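Local coordinates for tegumental protein 20.8 kDa (PDB 5X2D), which is a probable calcium-binding protein of the fluke tegument, represented here by its C-terminal dynein light chain-like domain, at residues A[12-17]-A[77-82]; A[28-33]-A[81-86]; A[72-77]-A[89-94]. One frame throughout, in Å; residues are numbered along the deposited sequence.

Interaction 1: residues A[12-17]-A[77-82]; sequences ANMSLE and MSFQFE
Asn13 and Ser78 form a hydrogen-bonded pair, and Ala12 and Phe79 the next, non-hydrogen-bonded pair, of the antiparallel sheet of a dynein light chain-like domain, where strand 7-13 flanks strand 78-83. The pairing is uneven. Asn13 N gives a nearly straight bond (166°) to Ser78 O at 2.6 Å, whereas the return bond from Ser78 N to Asn13 O is weak at 3.4 Å. CA-H...O contacts line up beside them, Ala12 CA on Ser78 O and Met77 CA on Asn13 O.

The side chains of Ala12 and Phe79 share one face of the sheet, with Ala12 CB 4.2 Å from Phe79 CD1, while those of Asn13 and Ser78 lie on the other. Past the strand end, Met14 turns back over the pairing: CG stands anti to the backbone N (chi1 -172°), which with the extended second torsion brings SD to 5.0 Å from the centroid of the Phe79 ring, an oblique Met-aromatic contact.

Farther out, Gln19 and Ile22 of helix 16-29 pack on Phe79, and Trp58 touches both Met14 and Met77. Ser15 N-caps that helix, its OG bonded to Asp18 N. Turned by the bend at the last torsion, the Met14 methyl sits between two beta carbons, with CE 3.5 Å from Phe79 CB and 3.8 Å from Met77 CB.

Interaction 2: residues A[28-33]-A[81-86]; sequences PIAPGA and FELYNR
Arg86 and Ala33 carry the polar side of this contact, in which the turn after helix 16-29 meets the hairpin bend after strand 78-83. The guanidinium grips a single backbone oxygen end-on: Ala33 O accepts from Arg86 NH1 at 2.6 Å and from Arg86 NH2 at 2.9 Å. Both nitrogens lie in the plane of the Ala33 carbonyl, and the oxygen lies near the guanidinium plane, so the two flat groups are almost coplanar. The N-H...O angles, 144° and 131°, are bent, as expected when two donors converge on one acceptor. Ala30 O also approaches NH2 at the guanidinium edge, but too poorly angled to count as a hydrogen bond; it accepts instead from Ala33 N, across the type I turn 30-33. A bend at chi3 (61°) in the Arg86 chain brings the buried head to this turn, and Tyr88 OH holds a weak further bond to NH2.

The apolar contacts lie on the Leu83 and Tyr84 side. Ala30 CB meets Leu83 CD2 at 4.2 Å, and Pro31 CD approaches the same methyl at 4.3 Å. Pro31 CB comes to the edge of the Tyr84 ring, near its plane, 3.9 Å from CD2. Thr26 and Ile27 of helix 16-29 pack on Leu83 as well, while Leu39 of helix 36-54 touches both Ala33 and Arg86.

Backbone bonds shape the hairpin. Leu83 and Arg86 bond to each other in both directions, N to O, round Tyr84 and Asn85, whose backbones are left-handed. The result is a beta hairpin with a two-residue loop between strands 78-83 and 87-92, fastened by an arginine to the turn linking the two helices of the dynein light chain-like fold.

Interaction 3: residues A[72-77]-A[89-94]; sequences TFVPNM and LFWQTS
Asn76 and Gln92 meet with their side chains roughly at right angles, their amide planes 75° apart. The hydrogen bond between them runs from the Asn76 side chain to the Gln92 backbone: Asn76 ND2 donates to Gln92 O at 3.2 Å. The acceptor lies near the Asn76 amide plane, yet the donor stands well above the Gln92 carbonyl plane, off its lone pairs. With CG anti to the carbonyl carbon (chi1 -65°), the Asn76 amide is set for ND2 to reach that oxygen; Asn76 CB, nearer the backbone, lies 3.1 Å from the same Gln92 O.

Gln92 is the extended partner. Its CG is anti to the backbone N (chi1 176°) and the chain runs straight on, sending the buried amide alongside Met77. There OE1 lies 3.3 Å from Met77 CG and 3.7 Å from Met77 CE, apolar neighbours for that oxygen, while NE2 reaches its own acceptor, Gly55 O. Met77, bent at its last torsion, crosses this chain obliquely.

Between the backbones, Gln92 N bonds almost straight to Met77 O at 3.1 Å, carrying the pairing of strands 78-83 and 87-92 two residues beyond the bonded pair Phe79 and Phe90. Val74 adds an apolar touch, CG1 to Trp91 CD1 at 4.3 Å, oblique to the indole.

Thr72 packs on Cys57, and Val74 on Gln59, of the second subunit. The arrangement thus ties the loop after strand 66-69 to the last strand of its own sheet, beside the dimer contact of a dynein light chain-like domain.

All three contacts lie on or next to strand 78-83. Interaction 1 pairs its start with the edge strand 7-13, interaction 2 engages the hairpin at its far end, and interaction 3 joins the loop leading into it to strand 87-92. Interactions 1 and 3 are neighbours, with centres about 10 Å apart; they share Met77 and are stitched together by a probable hydrogen bond from Phe90 N to Phe79 O at 2.8 Å. Interactions 2 and 3, about 21 Å between centres, lie on opposite sides of the chain's centre, yet their segments touch where Phe81 CE1 meets Phe90 CE1 at 3.5 Å. The segments of interactions 1 and 2 include the two ends of helix 16-29, their centres about 16 Å apart.

Interaction 1: residues A[12-17]-A[77-82]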
ATOM      1  N   ALA A  12     -10.565   2.096  -9.218  1.00 67.21           N
ATOM      2  CA  ALA A  12     -10.827   3.508  -9.148  1.00 66.23           C
ATOM      3  C   ALA A  12     -12.052   3.798  -8.298  1.00 64.49           C
ATOM      4  O   ALA A  12     -13.083   3.146  -8.427  1.00 80.38           O
ATOM      5  CB  ALA A  12     -10.984   4.078 -10.560  1.00 68.59           C
ATOM      6  N   ASN A  13     -11.943   4.759  -7.397  1.00 68.76           N
ATOM      7  CA  ASN A  13     -13.142   5.427  -6.957  1.00 68.99           C
ATOM      8  C   ASN A  13     -12.952   6.881  -7.310  1.00 71.70           C
ATOM      9  O   ASN A  13     -12.420   7.655  -6.501  1.00 78.13           O
ATOM     10  CB  ASN A  13     -13.347   5.203  -5.462  1.00 67.42           C
ATOM     11  CG  ASN A  13     -14.690   5.648  -4.983  1.00 70.39           C
ATOM     12  OD1 ASN A  13     -15.480   6.226  -5.739  1.00 75.31           O
ATOM     13  ND2 ASN A  13     -14.980   5.364  -3.714  1.00 69.41           N
ATOM     14  N   MET A  14     -13.493   7.273  -8.458  1.00 72.83           N
ATOM     15  CA  MET A  14     -13.078   8.519  -9.068  1.00 70.96           C
ATOM     16  C   MET A  14     -13.764   8.727 -10.422  1.00 78.33           C
ATOM     17  O   MET A  14     -14.184   7.762 -11.082  1.00 78.85           O
ATOM     18  CB  MET A  14     -11.543   8.491  -9.211  1.00 69.89           C
ATOM     19  CG  MET A  14     -10.880   9.772  -9.659  1.00 73.14           C
ATOM     20  SD  MET A  14      -9.078   9.764  -9.417  1.00 80.47           S
ATOM     21  CE  MET A  14      -8.905   9.179  -7.728  1.00 69.69           C
ATOM     22  N   SER A  15     -13.865   9.988 -10.839  1.00 81.22           N
ATOM     23  CA  SER A  15     -14.376  10.324 -12.166  1.00 84.65           C
ATOM     24  C   SER A  15     -13.265  10.080 -13.157  1.00 77.86           C
ATOM     25  O   SER A  15     -12.103  10.048 -12.763  1.00 76.74           O
ATOM     26  CB  SER A  15     -14.859  11.780 -12.235  1.00 87.34           C
ATOM     27  OG  SER A  15     -13.790  12.704 -12.067  1.00 86.88           O
ATOM     28  N   LEU A  16     -13.612   9.885 -14.426  1.00 71.06           N
ATOM     29  CA  LEU A  16     -12.586   9.745 -15.460  1.00 84.36           C
ATOM     30  C   LEU A  16     -11.803  11.028 -15.567  1.00 94.62           C
ATOM     31  O   LEU A  16     -10.607  11.018 -15.853  1.00 92.93           O
ATOM     32  CB  LEU A  16     -13.173   9.413 -16.833  1.00 83.88           C
ATOM     33  CG  LEU A  16     -13.384   7.949 -17.187  1.00 89.80           C
ATOM     34  CD1 LEU A  16     -14.224   7.778 -18.460  1.00 83.93           C
ATOM     35  CD2 LEU A  16     -12.017   7.295 -17.353  1.00 90.93           C
ATOM     36  N   GLU A  17     -12.500  12.136 -15.353  1.00108.87           N
ATOM     37  CA  GLU A  17     -11.878  13.440 -15.449  1.00121.30           C
ATOM     38  C   GLU A  17     -10.700  13.516 -14.470  1.00118.36           C
ATOM     39  O   GLU A  17      -9.586  13.879 -14.848  1.00122.23           O
ATOM     40  CB  GLU A  17     -12.912  14.544 -15.178  1.00124.69           C
ATOM     41  CG  GLU A  17     -12.374  15.951 -15.331  1.00130.55           C
ATOM     42  CD  GLU A  17     -13.450  17.008 -15.184  1.00136.64           C
ATOM     43  OE1 GLU A  17     -14.529  16.700 -14.631  1.00144.06           O
ATOM     44  OE2 GLU A  17     -13.221  18.144 -15.649  1.00134.17           O
ATOM     45  N   MET A  77     -11.405   9.163  -2.369  1.00 78.73           N
ATOM     46  CA  MET A  77     -11.010   8.867  -3.739  1.00 73.86           C
ATOM     47  C   MET A  77      -9.801   7.973  -3.686  1.00 72.14           C
ATOM     48  O   MET A  77      -8.963   8.140  -2.809  1.00 64.62           O
ATOM     49  CB  MET A  77     -10.679  10.116  -4.548  1.00 70.97           C
ATOM     50  CG  MET A  77     -11.538  11.303  -4.308  1.00 72.44           C
ATOM     51  SD  MET A  77     -11.572  12.355  -5.775  1.00 90.04           S
ATOM     52  CE  MET A  77     -11.334  13.941  -4.944  1.00 71.02           C
ATOM     53  N   SER A  78      -9.782   6.965  -4.547  1.00 57.36           N
ATOM     54  CA  SER A  78      -8.637   6.121  -4.701  1.00 57.60           C
ATOM     55  C   SER A  78      -8.526   5.667  -6.138  1.00 78.16           C
ATOM     56  O   SER A  78      -9.513   5.272  -6.773  1.00 80.71           O
ATOM     57  CB  SER A  78      -8.681   4.951  -3.718  1.00 57.84           C
ATOM     58  OG  SER A  78      -9.751   4.086  -3.950  1.00 77.32           O
ATOM     59  N   PHE A  79      -7.310   5.734  -6.656  1.00 70.76           N
ATOM     60  CA  PHE A  79      -7.044   5.380  -8.036  1.00 70.77           C
ATOM     61  C   PHE A  79      -5.843   4.447  -8.047  1.00 73.62           C
ATOM     62  O   PHE A  79      -4.864   4.707  -7.345  1.00 68.98           O
ATOM     63  CB  PHE A  79      -6.786   6.656  -8.835  1.00 66.60           C
ATOM     64  CG  PHE A  79      -6.550   6.446 -10.294  1.00 73.26           C
ATOM     65  CD1 PHE A  79      -7.036   5.318 -10.944  1.00 78.95           C
ATOM     66  CD2 PHE A  79      -5.876   7.416 -11.032  1.00 71.66           C
ATOM     67  CE1 PHE A  79      -6.839   5.153 -12.312  1.00 77.21           C
ATOM     68  CE2 PHE A  79      -5.672   7.266 -12.388  1.00 67.54           C
ATOM     69  CZ  PHE A  79      -6.165   6.130 -13.039  1.00 69.77           C
ATOM     70  N   GLN A  80      -5.905   3.348  -8.793  1.00 72.66           N
ATOM     71  CA  GLN A  80      -4.754   2.445  -8.822  1.00 77.05           C
ATOM     72  C   GLN A  80      -4.479   1.992 -10.245  1.00 77.62           C
ATOM     73  O   GLN A  80      -5.314   1.339 -10.832  1.00 79.21           O
ATOM     74  CB  GLN A  80      -4.985   1.233  -7.908  1.00 74.51           C
ATOM     75  CG  GLN A  80      -5.183   1.591  -6.437  1.00 63.05           C
ATOM     76  CD  GLN A  80      -5.250   0.379  -5.534  1.00 64.29           C
ATOM     77  OE1 GLN A  80      -4.997  -0.736  -5.958  1.00 85.88           O
ATOM     78  NE2 GLN A  80      -5.663   0.586  -4.297  1.00 77.23           N
ATOM     79  N   PHE A  81      -3.308   2.318 -10.790  1.00 76.71           N
ATOM     80  CA  PHE A  81      -3.017   2.022 -12.191  1.00 66.85           C
ATOM     81  C   PHE A  81      -1.561   1.662 -12.441  1.00 75.86           C
ATOM     82  O   PHE A  81      -0.661   2.168 -11.758  1.00 69.20           O
ATOM     83  CB  PHE A  81      -3.383   3.216 -13.069  1.00 65.83           C
ATOM     84  CG  PHE A  81      -2.513   4.420 -12.850  1.00 70.59           C
ATOM     85  CD1 PHE A  81      -2.823   5.354 -11.852  1.00 72.65           C
ATOM     86  CD2 PHE A  81      -1.381   4.629 -13.628  1.00 67.18           C
ATOM     87  CE1 PHE A  81      -2.010   6.467 -11.639  1.00 75.58           C
ATOM     88  CE2 PHE A  81      -0.561   5.748 -13.418  1.00 73.30           C
ATOM     89  CZ  PHE A  81      -0.877   6.664 -12.427  1.00 75.68           C
ATOM     90  N   GLU A  82      -1.337   0.835 -13.468  1.00 92.77           N
ATOM     91  CA  GLU A  82       0.004   0.393 -13.886  1.00 92.60           C
ATOM     92  C   GLU A  82       0.456   1.202 -15.091  1.00 88.11           C
ATOM     93  O   GLU A  82      -0.259   1.304 -16.079  1.00100.25           O
ATOM     94  CB  GLU A  82       0.029  -1.097 -14.258  1.00 96.61           C
ATOM     95  CG  GLU A  82      -0.458  -2.053 -13.180  1.00108.67           C
ATOM     96  CD  GLU A  82      -0.409  -3.510 -13.624  1.00126.74           C
ATOM     97  OE1 GLU A  82       0.209  -3.801 -14.676  1.00132.89           O
ATOM     98  OE2 GLU A  82      -0.997  -4.363 -12.920  1.00131.29           O
TER

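Interaction 2: residues A[28-33]-A[81-86]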
ATOM      1  N   PRO A  28       4.563  11.847 -17.997  1.00121.52           N
ATOM      2  CA  PRO A  28       5.871  12.395 -18.376  1.00125.16           C
ATOM      3  C   PRO A  28       6.985  12.239 -17.326  1.00121.74           C
ATOM      4  O   PRO A  28       8.092  11.858 -17.708  1.00135.33           O
ATOM      5  CB  PRO A  28       5.563  13.880 -18.625  1.00121.29           C
ATOM      6  CG  PRO A  28       4.292  14.144 -17.887  1.00118.69           C
ATOM      7  CD  PRO A  28       3.511  12.879 -18.017  1.00117.67           C
ATOM      8  N   ILE A  29       6.727  12.513 -16.051  1.00106.09           N
ATOM      9  CA  ILE A  29       7.827  12.510 -15.087  1.00113.14           C
ATOM     10  C   ILE A  29       8.054  11.184 -14.344  1.00119.29           C
ATOM     11  O   ILE A  29       9.095  11.007 -13.704  1.00120.07           O
ATOM     12  CB  ILE A  29       7.660  13.637 -14.037  1.00109.80           C
ATOM     13  CG1 ILE A  29       6.309  13.544 -13.327  1.00 98.21           C
ATOM     14  CG2 ILE A  29       7.757  14.992 -14.716  1.00114.16           C
ATOM     15  CD1 ILE A  29       6.221  14.407 -12.086  1.00 92.11           C
ATOM     16  N   ALA A  30       7.095  10.262 -14.415  1.00117.99           N
ATOM     17  CA  ALA A  30       7.195   9.001 -13.665  1.00119.52           C
ATOM     18  C   ALA A  30       8.233   7.993 -14.208  1.00119.77           C
ATOM     19  O   ALA A  30       9.075   7.519 -13.449  1.00121.52           O
ATOM     20  CB  ALA A  30       5.818   8.341 -13.555  1.00120.43           C
ATOM     21  N   PRO A  31       8.171   7.643 -15.509  1.00121.42           N
ATOM     22  CA  PRO A  31       9.126   6.655 -16.043  1.00124.45           C
ATOM     23  C   PRO A  31      10.603   7.072 -16.005  1.00130.03           C
ATOM     24  O   PRO A  31      11.487   6.219 -16.159  1.00122.00           O
ATOM     25  CB  PRO A  31       8.680   6.490 -17.499  1.00122.20           C
ATOM     26  CG  PRO A  31       7.899   7.709 -17.807  1.00120.45           C
ATOM     27  CD  PRO A  31       7.204   8.057 -16.538  1.00117.67           C
ATOM     28  N   GLY A  32      10.868   8.358 -15.814  1.00142.90           N
ATOM     29  CA  GLY A  32      12.234   8.831 -15.722  1.00147.33           C
ATOM     30  C   GLY A  32      12.940   8.368 -14.464  1.00148.54           C
ATOM     31  O   GLY A  32      14.154   8.161 -14.465  1.00159.19           O
ATOM     32  N   ALA A  33      12.182   8.178 -13.391  1.00117.02           N
ATOM     33  CA  ALA A  33      12.800   7.932 -12.092  1.00111.82           C
ATOM     34  C   ALA A  33      13.010   6.441 -11.744  1.00120.84           C
ATOM     35  O   ALA A  33      12.035   5.677 -11.678  1.00115.80           O
ATOM     36  CB  ALA A  33      11.984   8.614 -11.003  1.00114.48           C
ATOM     37  N   PHE A  81      -3.308   2.318 -10.790  1.00 76.71           N
ATOM     38  CA  PHE A  81      -3.017   2.022 -12.191  1.00 66.85           C
ATOM     39  C   PHE A  81      -1.561   1.662 -12.441  1.00 75.86           C
ATOM     40  O   PHE A  81      -0.661   2.168 -11.758  1.00 69.20           O
ATOM     41  CB  PHE A  81      -3.383   3.216 -13.069  1.00 65.83           C
ATOM     42  CG  PHE A  81      -2.513   4.420 -12.850  1.00 70.59           C
ATOM     43  CD1 PHE A  81      -2.823   5.354 -11.852  1.00 72.65           C
ATOM     44  CD2 PHE A  81      -1.381   4.629 -13.628  1.00 67.18           C
ATOM     45  CE1 PHE A  81      -2.010   6.467 -11.639  1.00 75.58           C
ATOM     46  CE2 PHE A  81      -0.561   5.748 -13.418  1.00 73.30           C
ATOM     47  CZ  PHE A  81      -0.877   6.664 -12.427  1.00 75.68           C
ATOM     48  N   GLU A  82      -1.337   0.835 -13.468  1.00 92.77           N
ATOM     49  CA  GLU A  82       0.004   0.393 -13.886  1.00 92.60           C
ATOM     50  C   GLU A  82       0.456   1.202 -15.091  1.00 88.11           C
ATOM     51  O   GLU A  82      -0.259   1.304 -16.079  1.00100.25           O
ATOM     52  CB  GLU A  82       0.029  -1.097 -14.258  1.00 96.61           C
ATOM     53  CG  GLU A  82      -0.458  -2.053 -13.180  1.00108.67           C
ATOM     54  CD  GLU A  82      -0.409  -3.510 -13.624  1.00126.74           C
ATOM     55  OE1 GLU A  82       0.209  -3.801 -14.676  1.00132.89           O
ATOM     56  OE2 GLU A  82      -0.997  -4.363 -12.920  1.00131.29           O
ATOM     57  N   LEU A  83       1.622   1.815 -14.986  1.00 76.56           N
ATOM     58  CA  LEU A  83       2.216   2.519 -16.112  1.00 84.74           C
ATOM     59  C   LEU A  83       3.632   1.966 -16.346  1.00 95.56           C
ATOM     60  O   LEU A  83       4.544   2.140 -15.505  1.00 82.97           O
ATOM     61  CB  LEU A  83       2.238   4.028 -15.859  1.00 82.67           C
ATOM     62  CG  LEU A  83       2.880   4.949 -16.896  1.00 86.27           C
ATOM     63  CD1 LEU A  83       1.918   5.193 -18.042  1.00 89.78           C
ATOM     64  CD2 LEU A  83       3.254   6.264 -16.226  1.00 84.82           C
ATOM     65  N   TYR A  84       3.781   1.283 -17.484  1.00100.54           N
ATOM     66  CA  TYR A  84       5.018   0.615 -17.857  1.00 87.91           C
ATOM     67  C   TYR A  84       5.467  -0.392 -16.789  1.00 93.19           C
ATOM     68  O   TYR A  84       6.640  -0.403 -16.362  1.00100.89           O
ATOM     69  CB  TYR A  84       6.100   1.658 -18.116  1.00 91.13           C
ATOM     70  CG  TYR A  84       5.763   2.662 -19.200  1.00 95.25           C
ATOM     71  CD1 TYR A  84       5.079   2.281 -20.344  1.00 94.02           C
ATOM     72  CD2 TYR A  84       6.112   4.004 -19.067  1.00 99.94           C
ATOM     73  CE1 TYR A  84       4.768   3.203 -21.342  1.00 93.77           C
ATOM     74  CE2 TYR A  84       5.802   4.933 -20.057  1.00 98.58           C
ATOM     75  CZ  TYR A  84       5.132   4.526 -21.187  1.00 93.03           C
ATOM     76  OH  TYR A  84       4.820   5.445 -22.163  1.00 87.30           O
ATOM     77  N   ASN A  85       4.528  -1.232 -16.359  1.00 95.87           N
ATOM     78  CA  ASN A  85       4.771  -2.236 -15.316  1.00114.44           C
ATOM     79  C   ASN A  85       5.366  -1.675 -14.010  1.00118.25           C
ATOM     80  O   ASN A  85       6.233  -2.299 -13.387  1.00113.11           O
ATOM     81  CB  ASN A  85       5.675  -3.350 -15.856  1.00126.22           C
ATOM     82  CG  ASN A  85       5.242  -4.732 -15.388  1.00134.18           C
ATOM     83  OD1 ASN A  85       4.154  -4.897 -14.834  1.00137.83           O
ATOM     84  ND2 ASN A  85       6.079  -5.734 -15.637  1.00137.16           N
ATOM     85  N   ARG A  86       4.892  -0.493 -13.614  1.00109.75           N
ATOM     86  CA  ARG A  86       5.133   0.046 -12.278  1.00101.34           C
ATOM     87  C   ARG A  86       3.817   0.611 -11.766  1.00108.70           C
ATOM     88  O   ARG A  86       3.250   1.516 -12.378  1.00110.76           O
ATOM     89  CB  ARG A  86       6.221   1.116 -12.301  1.00 94.08           C
ATOM     90  CG  ARG A  86       7.216   0.973 -11.170  1.00 94.93           C
ATOM     91  CD  ARG A  86       8.547   1.664 -11.461  1.00 93.36           C
ATOM     92  NE  ARG A  86       8.414   3.107 -11.673  1.00100.12           N
ATOM     93  CZ  ARG A  86       9.445   3.933 -11.861  1.00104.81           C
ATOM     94  NH1 ARG A  86      10.689   3.467 -11.845  1.00 99.87           N
ATOM     95  NH2 ARG A  86       9.235   5.231 -12.054  1.00108.28           N
TER

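Interaction 3: residues A[72-77]-A[89-94]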
ATOM      1  N   THR A  72     -11.840  -3.960   1.935  1.00 69.37           N
ATOM      2  CA  THR A  72     -12.386  -3.320   3.101  1.00 73.14           C
ATOM      3  C   THR A  72     -13.045  -2.065   2.618  1.00 77.76           C
ATOM      4  O   THR A  72     -12.894  -1.707   1.451  1.00 81.62           O
ATOM      5  CB  THR A  72     -11.291  -2.965   4.106  1.00 72.84           C
ATOM      6  OG1 THR A  72     -11.894  -2.513   5.315  1.00 72.36           O
ATOM      7  CG2 THR A  72     -10.429  -1.868   3.537  1.00 66.82           C
ATOM      8  N   PHE A  73     -13.725  -1.354   3.503  1.00 85.64           N
ATOM      9  CA  PHE A  73     -14.364  -0.127   3.059  1.00 77.16           C
ATOM     10  C   PHE A  73     -13.322   0.976   2.997  1.00 72.93           C
ATOM     11  O   PHE A  73     -12.716   1.316   4.002  1.00 67.97           O
ATOM     12  CB  PHE A  73     -15.492   0.261   3.983  1.00 65.40           C
ATOM     13  CG  PHE A  73     -16.045   1.619   3.704  1.00 77.57           C
ATOM     14  CD1 PHE A  73     -16.497   1.952   2.437  1.00 83.42           C
ATOM     15  CD2 PHE A  73     -16.103   2.576   4.709  1.00 73.84           C
ATOM     16  CE1 PHE A  73     -17.020   3.208   2.179  1.00 79.43           C
ATOM     17  CE2 PHE A  73     -16.612   3.832   4.464  1.00 69.86           C
ATOM     18  CZ  PHE A  73     -17.074   4.152   3.198  1.00 77.61           C
ATOM     19  N   VAL A  74     -13.117   1.524   1.808  1.00 70.66           N
ATOM     20  CA  VAL A  74     -12.140   2.577   1.628  1.00 63.24           C
ATOM     21  C   VAL A  74     -12.860   3.840   1.188  1.00 72.54           C
ATOM     22  O   VAL A  74     -13.385   3.931   0.058  1.00 64.71           O
ATOM     23  CB  VAL A  74     -11.060   2.203   0.618  1.00 78.04           C
ATOM     24  CG1 VAL A  74     -10.159   3.371   0.388  1.00 65.04           C
ATOM     25  CG2 VAL A  74     -10.262   0.974   1.098  1.00 66.72           C
ATOM     26  N   PRO A  75     -12.896   4.814   2.109  1.00 77.51           N
ATOM     27  CA  PRO A  75     -13.736   6.012   2.139  1.00 68.95           C
ATOM     28  C   PRO A  75     -13.460   7.111   1.111  1.00 66.38           C
ATOM     29  O   PRO A  75     -14.437   7.628   0.579  1.00 74.32           O
ATOM     30  CB  PRO A  75     -13.482   6.556   3.554  1.00 69.20           C
ATOM     31  CG  PRO A  75     -12.147   6.113   3.888  1.00 80.07           C
ATOM     32  CD  PRO A  75     -11.943   4.789   3.229  1.00 87.39           C
ATOM     33  N   ASN A  76     -12.217   7.467   0.804  1.00 58.29           N
ATOM     34  CA  ASN A  76     -12.074   8.592  -0.111  1.00 74.66           C
ATOM     35  C   ASN A  76     -11.642   8.176  -1.505  1.00 79.38           C
ATOM     36  O   ASN A  76     -11.610   6.977  -1.817  1.00 94.43           O
ATOM     37  CB  ASN A  76     -11.131   9.637   0.455  1.00 76.39           C
ATOM     38  CG  ASN A  76     -11.684  10.287   1.723  1.00 80.32           C
ATOM     39  OD1 ASN A  76     -12.859  10.700   1.781  1.00 74.84           O
ATOM     40  ND2 ASN A  76     -10.837  10.389   2.746  1.00 68.02           N
ATOM     41  N   MET A  77     -11.405   9.163  -2.369  1.00 78.73           N
ATOM     42  CA  MET A  77     -11.010   8.867  -3.739  1.00 73.86           C
ATOM     43  C   MET A  77      -9.801   7.973  -3.686  1.00 72.14           C
ATOM     44  O   MET A  77      -8.963   8.140  -2.809  1.00 64.62           O
ATOM     45  CB  MET A  77     -10.679  10.116  -4.548  1.00 70.97           C
ATOM     46  CG  MET A  77     -11.538  11.303  -4.308  1.00 72.44           C
ATOM     47  SD  MET A  77     -11.572  12.355  -5.775  1.00 90.04           S
ATOM     48  CE  MET A  77     -11.334  13.941  -4.944  1.00 71.02           C
ATOM     49  N   LEU A  89      -0.443   3.844  -6.630  1.00 76.94           N
ATOM     50  CA  LEU A  89      -1.638   3.845  -5.798  1.00 77.56           C
ATOM     51  C   LEU A  89      -1.902   5.242  -5.221  1.00 78.83           C
ATOM     52  O   LEU A  89      -1.019   5.845  -4.584  1.00 75.89           O
ATOM     53  CB  LEU A  89      -1.515   2.815  -4.661  1.00 76.67           C
ATOM     54  CG  LEU A  89      -1.647   1.340  -5.047  1.00 78.68           C
ATOM     55  CD1 LEU A  89      -0.308   0.826  -5.480  1.00 77.10           C
ATOM     56  CD2 LEU A  89      -2.208   0.482  -3.930  1.00 74.06           C
ATOM     57  N   PHE A  90      -3.105   5.764  -5.454  1.00 74.23           N
ATOM     58  CA  PHE A  90      -3.499   7.032  -4.851  1.00 79.20           C
ATOM     59  C   PHE A  90      -4.632   6.835  -3.853  1.00 84.40           C
ATOM     60  O   PHE A  90      -5.606   6.126  -4.141  1.00 83.85           O
ATOM     61  CB  PHE A  90      -3.910   8.049  -5.916  1.00 67.16           C
ATOM     62  CG  PHE A  90      -2.768   8.493  -6.792  1.00 74.68           C
ATOM     63  CD1 PHE A  90      -2.237   7.631  -7.765  1.00 74.93           C
ATOM     64  CD2 PHE A  90      -2.204   9.755  -6.639  1.00 67.91           C
ATOM     65  CE1 PHE A  90      -1.182   8.032  -8.584  1.00 80.18           C
ATOM     66  CE2 PHE A  90      -1.144  10.167  -7.447  1.00 87.25           C
ATOM     67  CZ  PHE A  90      -0.629   9.300  -8.424  1.00 85.84           C
ATOM     68  N   TRP A  91      -4.471   7.454  -2.682  1.00 78.44           N
ATOM     69  CA  TRP A  91      -5.496   7.534  -1.646  1.00 82.03           C
ATOM     70  C   TRP A  91      -5.593   8.952  -1.144  1.00 78.21           C
ATOM     71  O   TRP A  91      -4.633   9.460  -0.580  1.00 84.98           O
ATOM     72  CB  TRP A  91      -5.165   6.675  -0.423  1.00 93.46           C
ATOM     73  CG  TRP A  91      -5.126   5.211  -0.589  1.00107.32           C
ATOM     74  CD1 TRP A  91      -6.158   4.393  -0.937  1.00107.31           C
ATOM     75  CD2 TRP A  91      -3.998   4.360  -0.347  1.00118.00           C
ATOM     76  NE1 TRP A  91      -5.738   3.084  -0.950  1.00114.60           N
ATOM     77  CE2 TRP A  91      -4.416   3.036  -0.593  1.00115.80           C
ATOM     78  CE3 TRP A  91      -2.674   4.591   0.046  1.00123.55           C
ATOM     79  CZ2 TRP A  91      -3.560   1.949  -0.463  1.00109.70           C
ATOM     80  CZ3 TRP A  91      -1.830   3.513   0.174  1.00120.51           C
ATOM     81  CH2 TRP A  91      -2.280   2.208  -0.073  1.00115.49           C
ATOM     82  N   GLN A  92      -6.761   9.562  -1.238  1.00 71.64           N
ATOM     83  CA  GLN A  92      -6.984  10.801  -0.523  1.00 66.74           C
ATOM     84  C   GLN A  92      -7.242  10.429   0.934  1.00 67.85           C
ATOM     85  O   GLN A  92      -8.103   9.632   1.213  1.00 68.19           O
ATOM     86  CB  GLN A  92      -8.146  11.538  -1.140  1.00 67.03           C
ATOM     87  CG  GLN A  92      -8.549  12.791  -0.445  1.00 74.52           C
ATOM     88  CD  GLN A  92      -9.737  13.427  -1.127  1.00 81.37           C
ATOM     89  OE1 GLN A  92     -10.713  12.740  -1.484  1.00 69.84           O
ATOM     90  NE2 GLN A  92      -9.650  14.731  -1.359  1.00 91.97           N
ATOM     91  N   THR A  93      -6.430  10.925   1.864  1.00 92.85           N
ATOM     92  CA  THR A  93      -6.596  10.521   3.265  1.00 90.00           C
ATOM     93  C   THR A  93      -7.470  11.477   4.071  1.00 89.89           C
ATOM     94  O   THR A  93      -7.884  11.131   5.164  1.00 90.61           O
ATOM     95  CB  THR A  93      -5.229  10.376   4.000  1.00 96.97           C
ATOM     96  OG1 THR A  93      -4.431  11.547   3.790  1.00109.56           O
ATOM     97  CG2 THR A  93      -4.449   9.164   3.493  1.00 85.14           C
ATOM     98  N   SER A  94      -7.758  12.663   3.528  1.00 91.15           N
ATOM     99  CA  SER A  94      -8.679  13.639   4.135  1.00 95.94           C
ATOM    100  C   SER A  94      -9.123  14.634   3.071  1.00102.53           C
ATOM    101  O   SER A  94      -8.492  14.708   2.018  1.00102.24           O
ATOM    102  CB  SER A  94      -8.027  14.388   5.306  1.00105.92           C
ATOM    103  OG  SER A  94      -7.983  13.597   6.482  1.00108.29           O
TER